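Local coordinates for protein probable polysaccharide deacetylase pdaA (PDB 1NY1) that removes the acetyl group from N-acetylmuramic acid in peptidoglycan, a step toward the muramic delta-lactam of the spore cortex that is required for germination, at residues I98-P106 with E119-V127. Residues are numbered along the deposited sequence; the frame is centred on the assembly and turned at random.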
ATOM      1  N   ILE A  98      -6.464  -5.327  -5.203  1.00 10.65           N
ATOM      2  CA  ILE A  98      -6.968  -3.964  -5.156  1.00 11.83           C
ATOM      3  C   ILE A  98      -7.391  -3.673  -3.721  1.00 12.98           C
ATOM      4  O   ILE A  98      -8.329  -4.284  -3.204  1.00 14.12           O
ATOM      5  CB  ILE A  98      -8.164  -3.793  -6.119  1.00 11.58           C
ATOM      6  CG1 ILE A  98      -7.691  -4.040  -7.552  1.00 12.05           C
ATOM      7  CG2 ILE A  98      -8.765  -2.392  -5.989  1.00 12.79           C
ATOM      8  CD1 ILE A  98      -8.797  -4.021  -8.590  1.00 12.60           C
ATOM      9  N   GLY A  99      -6.663  -2.764  -3.077  1.00 12.18           N
ATOM     10  CA  GLY A  99      -6.953  -2.389  -1.705  1.00 11.69           C
ATOM     11  C   GLY A  99      -7.825  -1.148  -1.692  1.00 11.15           C
ATOM     12  O   GLY A  99      -7.991  -0.497  -2.719  1.00 12.22           O
ATOM     13  N   ASN A 100      -8.362  -0.805  -0.527  1.00 11.97           N
ATOM     14  CA  ASN A 100      -9.247   0.346  -0.403  1.00 13.15           C
ATOM     15  C   ASN A 100      -8.563   1.586   0.172  1.00 11.96           C
ATOM     16  O   ASN A 100      -8.001   1.539   1.268  1.00 11.67           O
ATOM     17  CB  ASN A 100     -10.434  -0.038   0.486  1.00 12.82           C
ATOM     18  CG  ASN A 100     -11.654   0.817   0.228  1.00 15.26           C
ATOM     19  OD1 ASN A 100     -11.563   2.039   0.135  1.00 14.03           O
ATOM     20  ND2 ASN A 100     -12.811   0.176   0.123  1.00 13.63           N
ATOM     21  N   HIS A 101      -8.613   2.695  -0.565  1.00 12.75           N
ATOM     22  CA  HIS A 101      -8.014   3.939  -0.092  1.00 14.19           C
ATOM     23  C   HIS A 101      -9.117   4.977   0.153  1.00 17.08           C
ATOM     24  O   HIS A 101      -8.859   6.185   0.186  1.00 16.92           O
ATOM     25  CB  HIS A 101      -7.008   4.477  -1.114  1.00 16.03           C
ATOM     26  CG  HIS A 101      -5.903   5.282  -0.504  1.00 17.99           C
ATOM     27  ND1 HIS A 101      -5.021   6.030  -1.253  1.00 21.74           N
ATOM     28  CD2 HIS A 101      -5.534   5.448   0.788  1.00 19.69           C
ATOM     29  CE1 HIS A 101      -4.156   6.622  -0.449  1.00 22.90           C
ATOM     30  NE2 HIS A 101      -4.445   6.286   0.796  1.00 22.50           N
ATOM     31  N   SER A 102     -10.340   4.477   0.327  1.00 16.20           N
ATOM     32  CA  SER A 102     -11.541   5.279   0.570  1.00 17.95           C
ATOM     33  C   SER A 102     -11.969   6.003  -0.694  1.00 17.83           C
ATOM     34  O   SER A 102     -11.145   6.316  -1.554  1.00 18.31           O
ATOM     35  CB  SER A 102     -11.325   6.296   1.693  1.00 18.59           C
ATOM     36  OG  SER A 102     -10.875   7.538   1.185  1.00 23.46           O
ATOM     37  N   PHE A 103     -13.262   6.280  -0.801  1.00 17.01           N
ATOM     38  CA  PHE A 103     -13.783   6.934  -1.983  1.00 17.43           C
ATOM     39  C   PHE A 103     -13.324   8.371  -2.186  1.00 18.60           C
ATOM     40  O   PHE A 103     -12.808   8.706  -3.251  1.00 17.01           O
ATOM     41  CB  PHE A 103     -15.308   6.877  -1.986  1.00 19.15           C
ATOM     42  CG  PHE A 103     -15.898   7.039  -3.347  1.00 19.52           C
ATOM     43  CD1 PHE A 103     -16.075   8.302  -3.901  1.00 21.95           C
ATOM     44  CD2 PHE A 103     -16.210   5.919  -4.112  1.00 20.56           C
ATOM     45  CE1 PHE A 103     -16.552   8.448  -5.198  1.00 23.55           C
ATOM     46  CE2 PHE A 103     -16.687   6.049  -5.407  1.00 19.83           C
ATOM     47  CZ  PHE A 103     -16.859   7.316  -5.956  1.00 22.96           C
ATOM     48  N   HIS A 104     -13.512   9.213  -1.174  1.00 19.12           N
ATOM     49  CA  HIS A 104     -13.128  10.618  -1.272  1.00 22.25           C
ATOM     50  C   HIS A 104     -11.801  10.941  -0.597  1.00 23.04           C
ATOM     51  O   HIS A 104     -11.416  12.106  -0.496  1.00 22.92           O
ATOM     52  CB  HIS A 104     -14.227  11.504  -0.684  1.00 22.48           C
ATOM     53  CG  HIS A 104     -15.542  11.377  -1.383  1.00 24.70           C
ATOM     54  ND1 HIS A 104     -16.602  10.670  -0.855  1.00 26.30           N
ATOM     55  CD2 HIS A 104     -15.966  11.854  -2.577  1.00 25.91           C
ATOM     56  CE1 HIS A 104     -17.622  10.719  -1.694  1.00 27.32           C
ATOM     57  NE2 HIS A 104     -17.262  11.431  -2.746  1.00 25.58           N
ATOM     58  N   HIS A 105     -11.107   9.905  -0.136  1.00 24.13           N
ATOM     59  CA  HIS A 105      -9.816  10.065   0.522  1.00 25.63           C
ATOM     60  C   HIS A 105      -9.865  11.134   1.622  1.00 26.44           C
ATOM     61  O   HIS A 105      -8.994  12.002   1.703  1.00 25.47           O
ATOM     62  CB  HIS A 105      -8.754  10.421  -0.530  1.00 26.56           C
ATOM     63  CG  HIS A 105      -7.344  10.247  -0.057  1.00 27.39           C
ATOM     64  ND1 HIS A 105      -6.616  11.269   0.514  1.00 28.99           N
ATOM     65  CD2 HIS A 105      -6.531   9.163  -0.059  1.00 28.04           C
ATOM     66  CE1 HIS A 105      -5.416  10.824   0.840  1.00 28.98           C
ATOM     67  NE2 HIS A 105      -5.338   9.548   0.504  1.00 26.67           N
ATOM     68  N   PRO A 106     -10.887  11.076   2.495  1.00 26.06           N
ATOM     69  CA  PRO A 106     -11.003  12.060   3.572  1.00 25.74           C
ATOM     70  C   PRO A 106     -10.259  11.622   4.828  1.00 24.88           C
ATOM     71  O   PRO A 106      -9.678  10.538   4.875  1.00 24.07           O
ATOM     72  CB  PRO A 106     -12.500  12.111   3.803  1.00 25.83           C
ATOM     73  CG  PRO A 106     -12.855  10.653   3.710  1.00 26.97           C
ATOM     74  CD  PRO A 106     -12.052  10.170   2.498  1.00 26.29           C
ATOM     75  N   GLU A 119     -17.860   5.329   2.727  1.00 19.64           N
ATOM     76  CA  GLU A 119     -16.597   5.708   2.106  1.00 20.87           C
ATOM     77  C   GLU A 119     -15.843   4.485   1.601  1.00 19.90           C
ATOM     78  O   GLU A 119     -15.201   4.536   0.553  1.00 20.97           O
ATOM     79  CB  GLU A 119     -15.710   6.456   3.105  1.00 21.36           C
ATOM     80  CG  GLU A 119     -15.966   7.956   3.221  1.00 23.71           C
ATOM     81  CD  GLU A 119     -15.675   8.704   1.934  1.00 24.67           C
ATOM     82  OE1 GLU A 119     -14.702   8.350   1.234  1.00 23.22           O
ATOM     83  OE2 GLU A 119     -16.411   9.662   1.622  1.00 27.31           O
ATOM     84  N   LEU A 120     -15.919   3.388   2.348  1.00 19.29           N
ATOM     85  CA  LEU A 120     -15.217   2.174   1.958  1.00 17.84           C
ATOM     86  C   LEU A 120     -16.022   1.292   1.009  1.00 17.46           C
ATOM     87  O   LEU A 120     -15.503   0.847  -0.015  1.00 15.12           O
ATOM     88  CB  LEU A 120     -14.813   1.377   3.201  1.00 18.34           C
ATOM     89  CG  LEU A 120     -13.963   2.134   4.228  1.00 18.58           C
ATOM     90  CD1 LEU A 120     -13.543   1.192   5.347  1.00 18.03           C
ATOM     91  CD2 LEU A 120     -12.740   2.723   3.548  1.00 18.56           C
ATOM     92  N   ASP A 121     -17.289   1.046   1.328  1.00 15.46           N
ATOM     93  CA  ASP A 121     -18.097   0.196   0.468  1.00 16.40           C
ATOM     94  C   ASP A 121     -18.213   0.739  -0.946  1.00 15.85           C
ATOM     95  O   ASP A 121     -18.203  -0.027  -1.908  1.00 14.94           O
ATOM     96  CB  ASP A 121     -19.502   0.002   1.028  1.00 19.45           C
ATOM     97  CG  ASP A 121     -20.368  -0.839   0.108  1.00 20.79           C
ATOM     98  OD1 ASP A 121     -20.043  -2.029  -0.091  1.00 21.82           O
ATOM     99  OD2 ASP A 121     -21.362  -0.313  -0.429  1.00 23.34           O
ATOM    100  N   SER A 122     -18.325   2.058  -1.070  1.00 15.04           N
ATOM    101  CA  SER A 122     -18.459   2.678  -2.380  1.00 16.38           C
ATOM    102  C   SER A 122     -17.303   2.318  -3.314  1.00 16.50           C
ATOM    103  O   SER A 122     -17.504   2.143  -4.516  1.00 17.15           O
ATOM    104  CB  SER A 122     -18.590   4.200  -2.240  1.00 18.24           C
ATOM    105  OG  SER A 122     -17.493   4.762  -1.536  1.00 24.76           O
ATOM    106  N   VAL A 123     -16.096   2.194  -2.771  1.00 14.98           N
ATOM    107  CA  VAL A 123     -14.947   1.836  -3.600  1.00 13.47           C
ATOM    108  C   VAL A 123     -15.109   0.405  -4.114  1.00 13.48           C
ATOM    109  O   VAL A 123     -14.968   0.151  -5.310  1.00 12.36           O
ATOM    110  CB  VAL A 123     -13.615   1.958  -2.815  1.00 13.35           C
ATOM    111  CG1 VAL A 123     -12.447   1.484  -3.685  1.00 14.11           C
ATOM    112  CG2 VAL A 123     -13.393   3.403  -2.403  1.00 12.73           C
ATOM    113  N   ASN A 124     -15.422  -0.520  -3.211  1.00 14.24           N
ATOM    114  CA  ASN A 124     -15.609  -1.922  -3.586  1.00 15.10           C
ATOM    115  C   ASN A 124     -16.748  -2.054  -4.593  1.00 15.03           C
ATOM    116  O   ASN A 124     -16.657  -2.824  -5.551  1.00 15.26           O
ATOM    117  CB  ASN A 124     -15.916  -2.762  -2.344  1.00 15.29           C
ATOM    118  CG  ASN A 124     -14.739  -2.846  -1.397  1.00 19.08           C
ATOM    119  OD1 ASN A 124     -14.900  -3.136  -0.211  1.00 22.01           O
ATOM    120  ND2 ASN A 124     -13.540  -2.602  -1.918  1.00 18.54           N
ATOM    121  N   GLU A 125     -17.814  -1.291  -4.366  1.00 15.69           N
ATOM    122  CA  GLU A 125     -18.980  -1.297  -5.245  1.00 16.05           C
ATOM    123  C   GLU A 125     -18.556  -0.991  -6.682  1.00 16.75           C
ATOM    124  O   GLU A 125     -18.884  -1.736  -7.605  1.00 16.97           O
ATOM    125  CB  GLU A 125     -20.003  -0.256  -4.760  1.00 17.51           C
ATOM    126  CG  GLU A 125     -21.179   0.014  -5.708  1.00 18.82           C
ATOM    127  CD  GLU A 125     -22.375  -0.904  -5.490  1.00 18.74           C
ATOM    128  OE1 GLU A 125     -22.311  -1.805  -4.627  1.00 20.03           O
ATOM    129  OE2 GLU A 125     -23.391  -0.718  -6.190  1.00 17.60           O
ATOM    130  N   GLU A 126     -17.815   0.101  -6.862  1.00 15.41           N
ATOM    131  CA  GLU A 126     -17.353   0.508  -8.186  1.00 15.74           C
ATOM    132  C   GLU A 126     -16.344  -0.479  -8.772  1.00 14.31           C
ATOM    133  O   GLU A 126     -16.371  -0.771  -9.971  1.00 12.67           O
ATOM    134  CB  GLU A 126     -16.737   1.910  -8.117  1.00 18.05           C
ATOM    135  CG  GLU A 126     -16.442   2.513  -9.480  1.00 21.45           C
ATOM    136  CD  GLU A 126     -17.687   2.684 -10.327  1.00 23.99           C
ATOM    137  OE1 GLU A 126     -17.561   2.659 -11.570  1.00 25.41           O
ATOM    138  OE2 GLU A 126     -18.784   2.852  -9.751  1.00 24.63           O
ATOM    139  N   VAL A 127     -15.447  -0.985  -7.934  1.00 13.24           N
ATOM    140  CA  VAL A 127     -14.461  -1.953  -8.399  1.00 14.00           C
ATOM    141  C   VAL A 127     -15.188  -3.199  -8.912  1.00 15.44           C
ATOM    142  O   VAL A 127     -14.845  -3.734  -9.965  1.00 15.05           O
ATOM    143  CB  VAL A 127     -13.484  -2.361  -7.265  1.00 13.86           C
ATOM    144  CG1 VAL A 127     -12.575  -3.500  -7.733  1.00 14.28           C
ATOM    145  CG2 VAL A 127     -12.642  -1.166  -6.853  1.00 15.15           C
TER
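Glu119 grips the loop after strand 98-100 with both carboxylate oxygens. OE1 takes the backbone N of His104 on its syn lone pair, nearly straight at 177°. OE2 receives ND1 of the same residue at 2.7 Å. That nitrogen lies on the syn side too, and OE2 sits almost in the imidazole plane, which, with the Phe103 edge on the ring's face, probably restrains its rotation. The Glu119 chain folds at chi2 (-64°), which brings its carboxylate back to the loop; its carbonyl O meanwhile accepts from Phe103 N. Replacing Glu119 with alanine is likely to leave His104 N and ND1 without the carboxylate that receives both. The tight part lies deeper, around buried Asn100: ND2 donates to Leu120 O at 2.8 Å, with that oxygen in the plane of the Asn100 amide, and OD1 closes an Asx turn onto Ser102 N. Val123 packs against this amide, its CG2 3.4 Å from OD1. At the buried end Ile98 and Val127 meet tip to tip, CD1 to CG1 at 3.9 Å. The other flank is more open to solvent: partly exposed Phe103 turns its CD1 edge over one face of the exposed His104 imidazole, and its CD2 lies 3.1 Å from Ser122 OG, which is hydrogen-bonded to Asp118 O. The loop carries His101 and His105, ligands of the divalent metal in this NodB-type deacetylase, both pointing away from the helix. Strand 98-100 and helix 119-127 run nearly antiparallel (156°), with strand 73-76 beside the former in the parallel sheet and helix 78-83 meeting Phe103 and Val127.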